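Local structure of protein PUF4 (Saccharomyces cerevisiae, 3BWT) at residues A[39-44]-A[73-78]; A[49-54]-A[80-85]; A[158-163]-A[190-195]; A[211-216]-A[250-255]; A[231-236]-A[263-268]. The protein binds mRNA through its Pumilio homology domain, the part described here, in which eight Pumilio repeats form a single-stranded RNA-binding array. All blocks are in the same frame, centred on the assembly; numbering follows the deposited sequence.

All five contacts join helices of one Pumilio homology domain, and their chemistry differs with their place. Contacts 1 and 4 are the buried ones, linking repeat 1 to 2 and repeat 6 to 7, and each combines hydrophobic packing with a hydrogen bond across the interface. Contacts 2, 3 and 5 are partly buried and lie where a short helix begins beside a later helix: contacts 2 and 3 rest on van der Waals packing, while contact 5 adds a long salt bridge. Contacts 1 and 2 share helix 73-83. Far along the array, contact 3 touches contacts 4 and 5, which themselves meet through Leu253 and Ile263.

Contact 1: A[39-44]-A[73-78]; sequences AADAIF and TEQRIV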
# COMPACT_ATOMS: atom_id res chain seq x y z
N ALA A 39 22.51 30.19 0.05
CA ALA A 39 21.28 30.07 -0.74
C ALA A 39 20.12 29.65 0.16
O ALA A 39 19.05 30.26 0.11
CB ALA A 39 21.47 29.09 -1.87
N ALA A 40 20.34 28.63 0.98
CA ALA A 40 19.33 28.14 1.92
C ALA A 40 18.85 29.25 2.87
O ALA A 40 17.66 29.36 3.15
CB ALA A 40 19.85 26.95 2.72
N ASP A 41 19.78 30.06 3.36
CA ASP A 41 19.43 31.14 4.28
C ASP A 41 18.56 32.17 3.57
O ASP A 41 17.48 32.53 4.05
CB ASP A 41 20.69 31.83 4.79
CG ASP A 41 21.49 30.97 5.74
OD1 ASP A 41 21.08 29.83 6.04
OD2 ASP A 41 22.54 31.46 6.20
N ALA A 42 19.05 32.66 2.45
CA ALA A 42 18.37 33.71 1.71
C ALA A 42 16.98 33.25 1.32
O ALA A 42 15.99 33.99 1.44
CB ALA A 42 19.17 34.06 0.48
N ILE A 43 16.90 32.02 0.84
CA ILE A 43 15.64 31.49 0.36
C ILE A 43 14.71 31.15 1.52
O ILE A 43 13.51 31.38 1.45
CB ILE A 43 15.88 30.30 -0.58
CG1 ILE A 43 16.47 30.81 -1.89
CG2 ILE A 43 14.57 29.54 -0.84
CD1 ILE A 43 17.13 29.75 -2.72
N PHE A 44 15.28 30.64 2.61
CA PHE A 44 14.50 30.39 3.81
C PHE A 44 13.87 31.68 4.34
O PHE A 44 12.68 31.73 4.64
CB PHE A 44 15.37 29.74 4.90
CG PHE A 44 14.74 29.73 6.27
CD1 PHE A 44 13.88 28.71 6.65
CD2 PHE A 44 15.04 30.73 7.19
CE1 PHE A 44 13.31 28.69 7.92
CE2 PHE A 44 14.47 30.71 8.46
CZ PHE A 44 13.61 29.70 8.82
N THR A 73 18.86 22.39 10.72
CA THR A 73 17.82 21.84 11.58
C THR A 73 16.98 22.95 12.21
O THR A 73 15.76 22.82 12.34
CB THR A 73 18.40 20.91 12.64
OG1 THR A 73 18.72 19.66 12.03
CG2 THR A 73 17.40 20.68 13.75
N GLU A 74 17.62 24.05 12.57
CA GLU A 74 16.90 25.17 13.15
C GLU A 74 15.86 25.65 12.15
O GLU A 74 14.69 25.84 12.49
CB GLU A 74 17.84 26.31 13.53
CG GLU A 74 18.68 26.04 14.79
CD GLU A 74 19.71 24.94 14.58
OE1 GLU A 74 20.52 25.04 13.63
OE2 GLU A 74 19.72 23.96 15.37
N GLN A 75 16.29 25.84 10.91
CA GLN A 75 15.40 26.36 9.88
C GLN A 75 14.30 25.36 9.57
O GLN A 75 13.12 25.72 9.47
CB GLN A 75 16.19 26.70 8.64
CG GLN A 75 17.04 27.93 8.77
CD GLN A 75 18.16 27.98 7.75
OE1 GLN A 75 18.68 26.94 7.34
NE2 GLN A 75 18.53 29.19 7.33
N ARG A 76 14.68 24.10 9.44
CA ARG A 76 13.73 23.05 9.15
C ARG A 76 12.61 23.02 10.19
O ARG A 76 11.44 22.84 9.85
CB ARG A 76 14.41 21.69 9.09
CG ARG A 76 13.51 20.60 8.52
CD ARG A 76 14.27 19.31 8.25
NE ARG A 76 14.76 18.73 9.49
CZ ARG A 76 16.04 18.69 9.84
NH1 ARG A 76 16.97 19.18 9.02
NH2 ARG A 76 16.40 18.15 11.00
N ILE A 77 12.98 23.21 11.45
CA ILE A 77 12.00 23.19 12.53
C ILE A 77 11.01 24.34 12.42
O ILE A 77 9.85 24.22 12.83
CB ILE A 77 12.68 23.17 13.91
CG1 ILE A 77 13.53 21.90 14.03
CG2 ILE A 77 11.64 23.17 15.02
CD1 ILE A 77 14.51 21.91 15.16
N VAL A 78 11.46 25.46 11.86
CA VAL A 78 10.60 26.61 11.67
C VAL A 78 9.61 26.34 10.54
O VAL A 78 8.42 26.65 10.66
CB VAL A 78 11.40 27.90 11.38
CG1 VAL A 78 10.45 29.05 11.00
CG2 VAL A 78 12.25 28.28 12.58
O HOH W 1 21.12 27.30 5.85
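Gln75 meets Phe44 and Asp41 with different parts of one extended side chain. Its CB lies over the ring face toward one rim, 3.6 Å from Phe44 CE1, and its CG sits over the ring centre, 3.6 Å from the centroid of Phe44 in a CH-pi contact almost on the ring normal. Beyond this methylene the amide turns to Asp41: NE2 of Gln75 donates to OD1 of Asp41 at 2.9 Å, reaching the oxygen from above the carboxylate, 45° out of its plane. A water donates to both Asp41 OD1 and Gln75 OE1, and OE1 also accepts from the backbone N of Thr72, which probably fixes which way the amide faces. Glutamine suits the site because its methylenes can cover an aromatic face while its amide can donate to a carboxylate oxygen. One turn later comes Val78, whose CB lies in the plane of the Phe44 ring at its edge, 3.8 Å from CZ. The ring is carried there by CG standing anti to the backbone N (chi1 167°), pointing it across to the other helix. With an alanine in place of Phe44, the Gln75 methylenes and Val78 would probably lose their shared apolar surface, leaving a gap between the helices. The segments run nearly parallel, at 24° with axes 11.5 Å apart, joining Pumilio repeats 1 and 2 in the side-by-side helix stacking of an alpha-solenoid.

Contact 2: A[49-54]-A[80-85]; sequences DYTVEL and TKISSP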
# COMPACT_ATOMS: atom_id res chain seq x y z
N ASP A 49 7.41 32.55 5.25
CA ASP A 49 6.07 32.98 5.58
C ASP A 49 5.03 32.41 4.62
O ASP A 49 3.83 32.45 4.89
CB ASP A 49 6.00 34.50 5.59
CG ASP A 49 6.61 35.08 6.83
OD1 ASP A 49 6.27 34.59 7.93
OD2 ASP A 49 7.42 36.02 6.71
N TYR A 50 5.51 31.86 3.52
CA TYR A 50 4.63 31.39 2.47
C TYR A 50 4.80 29.90 2.20
O TYR A 50 4.45 29.42 1.13
CB TYR A 50 4.89 32.21 1.21
CG TYR A 50 4.88 33.69 1.49
CD1 TYR A 50 3.68 34.38 1.64
CD2 TYR A 50 6.06 34.40 1.65
CE1 TYR A 50 3.66 35.73 1.91
CE2 TYR A 50 6.06 35.77 1.92
CZ TYR A 50 4.85 36.43 2.05
OH TYR A 50 4.83 37.78 2.32
N THR A 51 5.33 29.16 3.17
CA THR A 51 5.65 27.76 2.91
C THR A 51 4.41 26.98 2.47
O THR A 51 4.48 26.21 1.52
CB THR A 51 6.43 27.06 4.09
OG1 THR A 51 5.52 26.48 5.04
CG2 THR A 51 7.35 28.03 4.81
N VAL A 52 3.28 27.19 3.13
CA VAL A 52 2.07 26.45 2.80
C VAL A 52 1.68 26.69 1.34
O VAL A 52 1.34 25.76 0.60
CB VAL A 52 0.87 26.81 3.69
CG1 VAL A 52 -0.29 25.89 3.42
CG2 VAL A 52 1.26 26.74 5.15
N GLU A 53 1.78 27.92 0.91
CA GLU A 53 1.37 28.23 -0.40
C GLU A 53 2.33 27.82 -1.46
O GLU A 53 1.95 27.56 -2.55
CB GLU A 53 0.93 29.66 -0.49
CG GLU A 53 0.42 30.13 -1.76
CD GLU A 53 -0.01 31.51 -1.69
OE1 GLU A 53 0.09 32.08 -0.63
OE2 GLU A 53 -0.44 32.05 -2.67
N LEU A 54 3.59 27.71 -1.10
CA LEU A 54 4.58 27.19 -2.02
C LEU A 54 4.59 25.67 -2.02
O LEU A 54 5.00 25.05 -3.00
CB LEU A 54 5.98 27.71 -1.68
CG LEU A 54 6.12 29.22 -1.72
CD1 LEU A 54 7.54 29.63 -1.43
CD2 LEU A 54 5.66 29.74 -3.07
N THR A 80 8.59 23.51 9.67
CA THR A 80 7.65 22.52 10.19
C THR A 80 6.59 23.21 11.05
O THR A 80 5.41 22.91 10.94
CB THR A 80 8.33 21.40 11.05
OG1 THR A 80 9.39 20.77 10.32
CG2 THR A 80 7.31 20.34 11.46
N LYS A 81 7.02 24.14 11.90
CA LYS A 81 6.07 24.80 12.81
C LYS A 81 5.04 25.64 12.07
O LYS A 81 3.88 25.68 12.45
CB LYS A 81 6.79 25.63 13.87
CG LYS A 81 7.47 24.78 14.95
CD LYS A 81 8.19 25.65 16.00
CE LYS A 81 8.82 24.79 17.10
NZ LYS A 81 9.40 25.63 18.20
N ILE A 82 5.47 26.30 11.00
CA ILE A 82 4.60 27.18 10.24
C ILE A 82 3.59 26.38 9.44
O ILE A 82 2.41 26.74 9.35
CB ILE A 82 5.42 28.07 9.27
CG1 ILE A 82 6.17 29.17 10.05
CG2 ILE A 82 4.54 28.67 8.18
CD1 ILE A 82 7.04 30.07 9.19
N SER A 83 4.05 25.27 8.85
CA SER A 83 3.18 24.47 8.00
C SER A 83 2.27 23.53 8.77
O SER A 83 1.19 23.20 8.30
CB SER A 83 4.00 23.71 6.95
OG SER A 83 4.98 22.91 7.56
N SER A 84 2.69 23.13 9.97
CA SER A 84 2.01 22.06 10.72
C SER A 84 0.50 22.23 10.92
O SER A 84 -0.24 21.26 10.87
CB SER A 84 2.70 21.77 12.05
OG SER A 84 2.68 22.91 12.90
N PRO A 85 0.04 23.47 11.17
CA PRO A 85 -1.41 23.69 11.32
C PRO A 85 -2.19 23.52 10.01
O PRO A 85 -3.41 23.55 10.00
CB PRO A 85 -1.48 25.16 11.76
CG PRO A 85 -0.13 25.48 12.30
CD PRO A 85 0.82 24.68 11.48
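Thr51 and Ser83 form the closer part of this contact, where the start of helix 51-55 faces the end of helix 73-83. Thr51 OG1 lies 3.7 Å from Ser83 CB and 4.0 Å from Ile82 CG2. The hydroxyl reaches these carbons because it stands between the backbone N and the carbonyl carbon (chi1 89°). Ser83 turns its own hydroxyl back to its helix, where OG bonds to the carbonyl O of Leu79, so what it offers Thr51 is its methylene. Small residues suit the place: the backbones come within 5.7 Å, measured between the CA atoms of Val52 and Ser83, and the CG2 methyl of Val52 rests 4.1 Å from Ser83 CA. Ile82, partly exposed, spreads over the outer part of the contact. The packing is looser toward solvent, where the exposed Asp49, before the helix, comes no nearer than 4.8 Å to the facing segment with its side chain. Around the pair, Val52 and Ser83 both pack on Ile90 of helix 87-92, Ser83 and Thr80 touch Leu103 of helix 96-106, and Thr80 also reaches Ile115 of helix 110-120.

Contact 3: A[158-163]-A[190-195]; sequences DSCIDI and DKLLAL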
# COMPACT_ATOMS: atom_id res chain seq x y z
N ASP A 158 -9.73 1.64 15.25
CA ASP A 158 -11.09 2.11 15.53
C ASP A 158 -11.98 2.28 14.29
O ASP A 158 -13.21 2.34 14.40
CB ASP A 158 -11.05 3.40 16.35
CG ASP A 158 -10.38 3.20 17.70
OD1 ASP A 158 -10.31 2.03 18.16
OD2 ASP A 158 -9.93 4.20 18.30
N SER A 159 -11.36 2.37 13.11
CA SER A 159 -12.12 2.47 11.86
C SER A 159 -11.66 1.38 10.90
O SER A 159 -11.52 1.61 9.71
CB SER A 159 -11.93 3.85 11.23
OG SER A 159 -11.97 4.88 12.21
N CYS A 160 -11.44 0.19 11.44
CA CYS A 160 -10.74 -0.86 10.72
C CYS A 160 -11.43 -1.30 9.45
O CYS A 160 -10.81 -1.42 8.40
CB CYS A 160 -10.53 -2.07 11.63
SG CYS A 160 -9.31 -3.23 10.98
N ILE A 161 -12.72 -1.58 9.57
CA ILE A 161 -13.47 -2.14 8.46
C ILE A 161 -13.44 -1.18 7.26
O ILE A 161 -13.06 -1.56 6.17
CB ILE A 161 -14.91 -2.51 8.90
CG1 ILE A 161 -15.70 -3.11 7.73
CG2 ILE A 161 -15.62 -1.32 9.53
CD1 ILE A 161 -15.06 -4.37 7.20
N ASP A 162 -13.81 0.08 7.48
CA ASP A 162 -13.85 1.04 6.38
C ASP A 162 -12.47 1.39 5.84
O ASP A 162 -12.34 1.72 4.66
CB ASP A 162 -14.61 2.32 6.77
CG ASP A 162 -14.29 2.77 8.19
OD1 ASP A 162 -14.26 1.92 9.11
OD2 ASP A 162 -14.10 4.00 8.38
N ILE A 163 -11.45 1.33 6.68
CA ILE A 163 -10.10 1.64 6.22
C ILE A 163 -9.51 0.47 5.45
O ILE A 163 -8.84 0.65 4.44
CB ILE A 163 -9.19 2.09 7.38
CG1 ILE A 163 -9.06 3.61 7.37
CG2 ILE A 163 -7.80 1.47 7.25
CD1 ILE A 163 -8.42 4.18 8.61
N ASP A 190 -5.27 -9.24 14.52
CA ASP A 190 -6.38 -9.71 15.34
C ASP A 190 -7.68 -9.05 14.89
O ASP A 190 -8.67 -9.74 14.61
CB ASP A 190 -6.12 -9.40 16.81
CG ASP A 190 -5.07 -10.31 17.43
OD1 ASP A 190 -4.65 -11.29 16.79
OD2 ASP A 190 -4.66 -10.02 18.58
N LYS A 191 -7.68 -7.73 14.80
CA LYS A 191 -8.86 -6.99 14.35
C LYS A 191 -9.29 -7.40 12.94
O LYS A 191 -10.48 -7.67 12.68
CB LYS A 191 -8.61 -5.48 14.42
CG LYS A 191 -8.14 -5.02 15.80
CD LYS A 191 -8.63 -3.63 16.12
CE LYS A 191 -8.46 -3.33 17.60
NZ LYS A 191 -9.48 -2.33 18.07
N LEU A 192 -8.32 -7.45 12.04
CA LEU A 192 -8.56 -7.87 10.66
C LEU A 192 -9.14 -9.29 10.60
O LEU A 192 -10.04 -9.57 9.79
CB LEU A 192 -7.27 -7.81 9.86
CG LEU A 192 -6.65 -6.41 9.74
CD1 LEU A 192 -5.27 -6.49 9.14
CD2 LEU A 192 -7.54 -5.52 8.90
N LEU A 193 -8.62 -10.17 11.45
CA LEU A 193 -9.04 -11.58 11.46
C LEU A 193 -10.48 -11.73 11.92
O LEU A 193 -11.21 -12.61 11.48
CB LEU A 193 -8.11 -12.40 12.35
CG LEU A 193 -8.27 -13.91 12.30
CD1 LEU A 193 -7.71 -14.47 10.99
CD2 LEU A 193 -7.59 -14.54 13.52
N ALA A 194 -10.89 -10.84 12.82
CA ALA A 194 -12.28 -10.78 13.23
C ALA A 194 -13.19 -10.35 12.07
O ALA A 194 -14.41 -10.45 12.16
CB ALA A 194 -12.43 -9.83 14.40
N LEU A 195 -12.59 -9.88 10.98
CA LEU A 195 -13.36 -9.34 9.86
C LEU A 195 -13.05 -10.07 8.56
O LEU A 195 -13.42 -9.60 7.48
CB LEU A 195 -13.08 -7.85 9.68
CG LEU A 195 -13.44 -6.91 10.84
CD1 LEU A 195 -12.74 -5.55 10.71
CD2 LEU A 195 -14.95 -6.77 10.93
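Cys160 SG is the hub of the first shell, touching three residues of the facing segment. Nearest is Leu192, with CD2 at 3.6 Å from the SG of Cys160; CD1 of Leu195 follows at 4.1 Å from the same sulfur, and Lys191 adds its CB. A cysteine suits the spot because one compact, weakly polar atom fills the space among these aliphatic groups without needing a hydrogen-bond partner. It reaches them with SG anti to the backbone N (chi1 -165°), which carries the sulfur toward the facing segment. The same Leu195 methyl also leans on the next residue, lying 4.2 Å from Ile161 CB, so that a single CD1 bridges two consecutive positions at the beginning of helix 160-164. Toward the outside, Lys191 sends its bent chain toward Asp158, but NZ stays 4.4 Å from OD1 of Asp158, too far for a salt bridge; the ammonium instead bonds to the carbonyl O of Ser157, and the carboxylate nearby probably adds a mild electrostatic attraction.

The second shell sets these groups in place. Leu195 N bonds to Leu192 O at 2.8 Å, curling the chain after helix 182-193, which helps bring both leucines toward the sulfur. Beyond them, Leu192 packs on Ile212, while helix 224-232 lies against segment 190-195 and helix 124-128 against segment 158-163. A short helix at the opening of Pumilio repeat 5 thus packs on the first residues of repeat 6, at the end of helix 182-193, part of the repeat-to-repeat packing of the PUF alpha-solenoid.

Contact 4: A[211-216]-A[250-255]; sequences YIITKE and EKILKT
Ile213 points toward the other helix and meets it with two branches. Its CD1 methyl lies 3.9 Å from Ile252 CG1, an aliphatic contact suited to the buried side, while CG2 comes up to Thr255, close to both its hydroxyl and its methyl, and also reaches CE of Lys251 at 4.2 Å. Thr255 can face this methyl because its hydroxyl is engaged at home, OG1 donating to the carbonyl O of Lys251 at 2.8 Å just past the end of helix 245-253. Thr214 follows with the polar link: its OG1 accepts from NZ of Lys251 at 2.7 Å, the two side chains meeting at about a right angle. Lys251 starts with CG anti to the backbone N (chi1 179°) and then bends at chi2 (55°), which brings the ammonium to the hydroxyl. A leucine in place of Lys251 would probably leave Thr214 OG1 without its donor from the neighbouring helix. Thr214 also has a weak bond to Gln210 O. The polar link between Pumilio repeats 6 and 7 is a cationic donor on a neutral hydroxyl, so it is a hydrogen bond rather than a salt bridge, set beside the aliphatic contact of Ile213 and Ile252.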
# COMPACT_ATOMS: atom_id res chain seq x y z
N TYR A 211 -2.17 -9.94 1.89
CA TYR A 211 -0.90 -9.36 2.25
C TYR A 211 -0.38 -9.95 3.56
O TYR A 211 0.83 -10.10 3.75
CB TYR A 211 -1.00 -7.84 2.32
CG TYR A 211 0.34 -7.16 2.12
CD1 TYR A 211 1.06 -7.35 0.95
CD2 TYR A 211 0.88 -6.36 3.11
CE1 TYR A 211 2.28 -6.75 0.77
CE2 TYR A 211 2.11 -5.76 2.95
CZ TYR A 211 2.81 -5.95 1.77
OH TYR A 211 4.03 -5.35 1.61
N ILE A 212 -1.30 -10.28 4.45
CA ILE A 212 -0.93 -10.90 5.71
C ILE A 212 -0.17 -12.17 5.42
O ILE A 212 0.86 -12.44 6.03
CB ILE A 212 -2.17 -11.26 6.54
CG1 ILE A 212 -2.90 -9.99 6.97
CG2 ILE A 212 -1.79 -12.16 7.73
CD1 ILE A 212 -4.23 -10.24 7.63
N ILE A 213 -0.68 -12.95 4.47
CA ILE A 213 -0.07 -14.21 4.11
C ILE A 213 1.25 -13.98 3.39
O ILE A 213 2.26 -14.61 3.70
CB ILE A 213 -1.01 -15.02 3.23
CG1 ILE A 213 -2.32 -15.26 3.99
CG2 ILE A 213 -0.37 -16.34 2.83
CD1 ILE A 213 -3.28 -16.17 3.28
N THR A 214 1.25 -13.06 2.44
CA THR A 214 2.47 -12.63 1.76
C THR A 214 3.60 -12.35 2.74
O THR A 214 4.73 -12.79 2.56
CB THR A 214 2.20 -11.36 0.94
OG1 THR A 214 1.42 -11.72 -0.21
CG2 THR A 214 3.50 -10.70 0.49
N LYS A 215 3.27 -11.59 3.78
CA LYS A 215 4.24 -11.13 4.76
C LYS A 215 4.76 -12.28 5.60
O LYS A 215 5.98 -12.46 5.77
CB LYS A 215 3.62 -10.05 5.64
CG LYS A 215 3.84 -8.64 5.11
CD LYS A 215 5.19 -8.10 5.61
CE LYS A 215 5.85 -7.18 4.61
NZ LYS A 215 7.28 -6.91 4.93
N GLU A 216 3.84 -13.08 6.13
CA GLU A 216 4.21 -14.25 6.89
C GLU A 216 5.06 -15.22 6.07
O GLU A 216 5.99 -15.83 6.59
CB GLU A 216 2.98 -14.94 7.44
CG GLU A 216 2.30 -14.12 8.48
CD GLU A 216 1.40 -14.93 9.35
OE1 GLU A 216 0.93 -15.98 8.89
OE2 GLU A 216 1.16 -14.50 10.50
N GLU A 250 -6.72 -18.51 -4.29
CA GLU A 250 -5.49 -18.61 -5.08
C GLU A 250 -4.23 -18.27 -4.29
O GLU A 250 -3.18 -18.90 -4.46
CB GLU A 250 -5.56 -17.67 -6.29
CG GLU A 250 -6.07 -18.31 -7.56
CD GLU A 250 -5.38 -17.76 -8.79
OE1 GLU A 250 -4.47 -16.91 -8.62
OE2 GLU A 250 -5.73 -18.17 -9.92
N LYS A 251 -4.33 -17.24 -3.46
CA LYS A 251 -3.19 -16.83 -2.65
C LYS A 251 -2.75 -17.99 -1.76
O LYS A 251 -1.56 -18.28 -1.65
CB LYS A 251 -3.56 -15.62 -1.80
CG LYS A 251 -2.41 -15.15 -0.93
CD LYS A 251 -1.19 -14.89 -1.77
CE LYS A 251 -0.05 -14.43 -0.92
NZ LYS A 251 1.04 -13.86 -1.77
N ILE A 252 -3.72 -18.63 -1.12
CA ILE A 252 -3.49 -19.81 -0.29
C ILE A 252 -2.99 -21.00 -1.12
O ILE A 252 -2.05 -21.69 -0.71
CB ILE A 252 -4.77 -20.20 0.47
CG1 ILE A 252 -5.09 -19.15 1.54
CG2 ILE A 252 -4.61 -21.56 1.11
CD1 ILE A 252 -6.55 -19.11 1.93
N LEU A 253 -3.61 -21.23 -2.27
CA LEU A 253 -3.16 -22.31 -3.16
C LEU A 253 -1.71 -22.12 -3.57
O LEU A 253 -1.03 -23.07 -3.93
CB LEU A 253 -4.03 -22.41 -4.41
CG LEU A 253 -5.42 -23.00 -4.23
CD1 LEU A 253 -6.13 -23.07 -5.57
CD2 LEU A 253 -5.34 -24.37 -3.57
N LYS A 254 -1.24 -20.87 -3.53
CA LYS A 254 0.12 -20.54 -3.94
C LYS A 254 1.06 -20.36 -2.75
O LYS A 254 2.22 -19.99 -2.91
CB LYS A 254 0.14 -19.30 -4.84
CG LYS A 254 -0.42 -19.54 -6.24
CD LYS A 254 -0.34 -18.28 -7.10
CE LYS A 254 -0.71 -18.57 -8.56
NZ LYS A 254 -0.43 -17.42 -9.47
N THR A 255 0.55 -20.63 -1.55
CA THR A 255 1.39 -20.62 -0.37
C THR A 255 1.72 -22.04 0.07
O THR A 255 0.91 -22.70 0.73
CB THR A 255 0.73 -19.85 0.77
OG1 THR A 255 0.39 -18.54 0.31
CG2 THR A 255 1.66 -19.76 1.99

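Contact 5: A[231-236]-A[263-268]; sequences LLKPRA and ILEILN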
# COMPACT_ATOMS: atom_id res chain seq x y z
N LEU A 231 -10.50 -20.33 8.77
CA LEU A 231 -11.81 -19.68 8.66
C LEU A 231 -12.41 -19.77 7.26
O LEU A 231 -13.63 -19.85 7.12
CB LEU A 231 -11.73 -18.22 9.11
CG LEU A 231 -11.62 -17.97 10.62
CD1 LEU A 231 -11.14 -16.56 10.94
CD2 LEU A 231 -12.95 -18.25 11.28
N LEU A 232 -11.57 -19.76 6.23
CA LEU A 232 -12.07 -19.70 4.86
C LEU A 232 -12.14 -21.05 4.15
O LEU A 232 -12.89 -21.21 3.19
CB LEU A 232 -11.22 -18.76 4.01
CG LEU A 232 -10.89 -17.37 4.54
CD1 LEU A 232 -10.06 -16.65 3.50
CD2 LEU A 232 -12.15 -16.59 4.87
N LYS A 233 -11.36 -22.02 4.61
CA LYS A 233 -11.33 -23.34 3.97
C LYS A 233 -12.73 -23.94 3.81
O LYS A 233 -13.06 -24.46 2.75
CB LYS A 233 -10.40 -24.30 4.71
CG LYS A 233 -10.18 -25.62 3.98
CD LYS A 233 -8.87 -26.30 4.40
CE LYS A 233 -8.89 -26.75 5.86
NZ LYS A 233 -9.58 -28.06 6.04
N PRO A 234 -13.56 -23.87 4.86
CA PRO A 234 -14.92 -24.42 4.80
C PRO A 234 -15.81 -23.80 3.71
O PRO A 234 -16.96 -24.20 3.55
CB PRO A 234 -15.49 -24.08 6.18
CG PRO A 234 -14.29 -24.06 7.06
CD PRO A 234 -13.21 -23.45 6.23
N ARG A 235 -15.27 -22.85 2.97
CA ARG A 235 -16.05 -22.17 1.94
C ARG A 235 -15.25 -22.15 0.65
O ARG A 235 -15.52 -21.35 -0.25
CB ARG A 235 -16.42 -20.76 2.39
CG ARG A 235 -16.86 -20.68 3.85
CD ARG A 235 -17.86 -19.56 4.13
NE ARG A 235 -17.21 -18.28 4.41
CZ ARG A 235 -17.46 -17.16 3.73
NH1 ARG A 235 -18.35 -17.16 2.74
NH2 ARG A 235 -16.82 -16.04 4.06
N ALA A 236 -14.29 -23.06 0.57
CA ALA A 236 -13.32 -23.07 -0.53
C ALA A 236 -13.98 -22.91 -1.90
O ALA A 236 -13.53 -22.10 -2.71
CB ALA A 236 -12.49 -24.35 -0.48
N ILE A 263 -6.45 -27.60 -1.40
CA ILE A 263 -6.67 -28.50 -2.53
C ILE A 263 -7.52 -29.68 -2.08
O ILE A 263 -8.40 -30.14 -2.80
CB ILE A 263 -5.34 -28.99 -3.12
CG1 ILE A 263 -4.58 -27.81 -3.75
CG2 ILE A 263 -5.57 -30.10 -4.14
CD1 ILE A 263 -3.21 -28.18 -4.29
N LEU A 264 -7.25 -30.14 -0.87
CA LEU A 264 -7.99 -31.24 -0.27
C LEU A 264 -9.46 -30.92 -0.07
O LEU A 264 -10.33 -31.74 -0.38
CB LEU A 264 -7.39 -31.61 1.08
CG LEU A 264 -6.49 -32.84 1.07
CD1 LEU A 264 -5.80 -32.98 2.42
CD2 LEU A 264 -7.32 -34.07 0.75
N GLU A 265 -9.74 -29.74 0.46
CA GLU A 265 -11.11 -29.29 0.67
C GLU A 265 -11.86 -29.26 -0.65
O GLU A 265 -12.97 -29.78 -0.77
CB GLU A 265 -11.12 -27.89 1.29
CG GLU A 265 -12.48 -27.48 1.81
CD GLU A 265 -12.88 -28.27 3.03
OE1 GLU A 265 -11.99 -28.94 3.61
OE2 GLU A 265 -14.07 -28.23 3.41
N ILE A 266 -11.23 -28.65 -1.65
CA ILE A 266 -11.78 -28.61 -3.00
C ILE A 266 -12.06 -30.03 -3.52
O ILE A 266 -13.11 -30.27 -4.12
CB ILE A 266 -10.85 -27.82 -3.95
CG1 ILE A 266 -10.88 -26.33 -3.58
CG2 ILE A 266 -11.23 -28.05 -5.40
CD1 ILE A 266 -9.90 -25.48 -4.33
N LEU A 267 -11.14 -30.96 -3.27
CA LEU A 267 -11.32 -32.35 -3.67
C LEU A 267 -12.43 -33.07 -2.92
O LEU A 267 -13.16 -33.86 -3.50
CB LEU A 267 -10.02 -33.14 -3.50
CG LEU A 267 -9.10 -33.20 -4.72
CD1 LEU A 267 -7.75 -33.78 -4.32
CD2 LEU A 267 -9.72 -34.01 -5.86
N ASN A 268 -12.54 -32.82 -1.62
CA ASN A 268 -13.44 -33.59 -0.77
C ASN A 268 -14.84 -33.00 -0.59
O ASN A 268 -15.84 -33.67 -0.88
CB ASN A 268 -12.80 -33.86 0.58
CG ASN A 268 -11.60 -34.79 0.47
OD1 ASN A 268 -11.59 -35.72 -0.35
ND2 ASN A 268 -10.59 -34.55 1.29
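Glu265 reaches across to Lys233 and Ala236 with almost every atom of its chain. CB lies 3.6 Å from Lys233 CG, so the two side chains first meet through their methylenes. CG passes beside the carbonyl O of Lys233 and stands 3.9 Å from Ala236 CB. It gets there because it is anti to the backbone N (chi1 -167°), and the bend at chi2 (69°) swings the carboxylate along the turn 233-234. CD lies 3.8 Å from the carbonyl O of Lys233. At the tip the oxygens part: OE1 forms a long salt bridge of 3.5 Å with NZ of Lys233, whose chain curls back at chi3 and chi4 to meet it, whereas OE2 accepts from ND2 of Asn269 and lies 4.1 Å from Pro234 CA. Two partners probably restrain the carboxylate's rotation, and the ammonium probably favours its ionised form. Deeper in, Ile266 CG1 packs 4.0 Å from Ala236 CB, whose small size lets the backbones approach to 6.3 Å between the CA atoms of these two residues. Both segments belong to Pumilio repeat 7, where a short helix starts against a longer one: helix-to-helix packing within one repeat of the PUF alpha-solenoid.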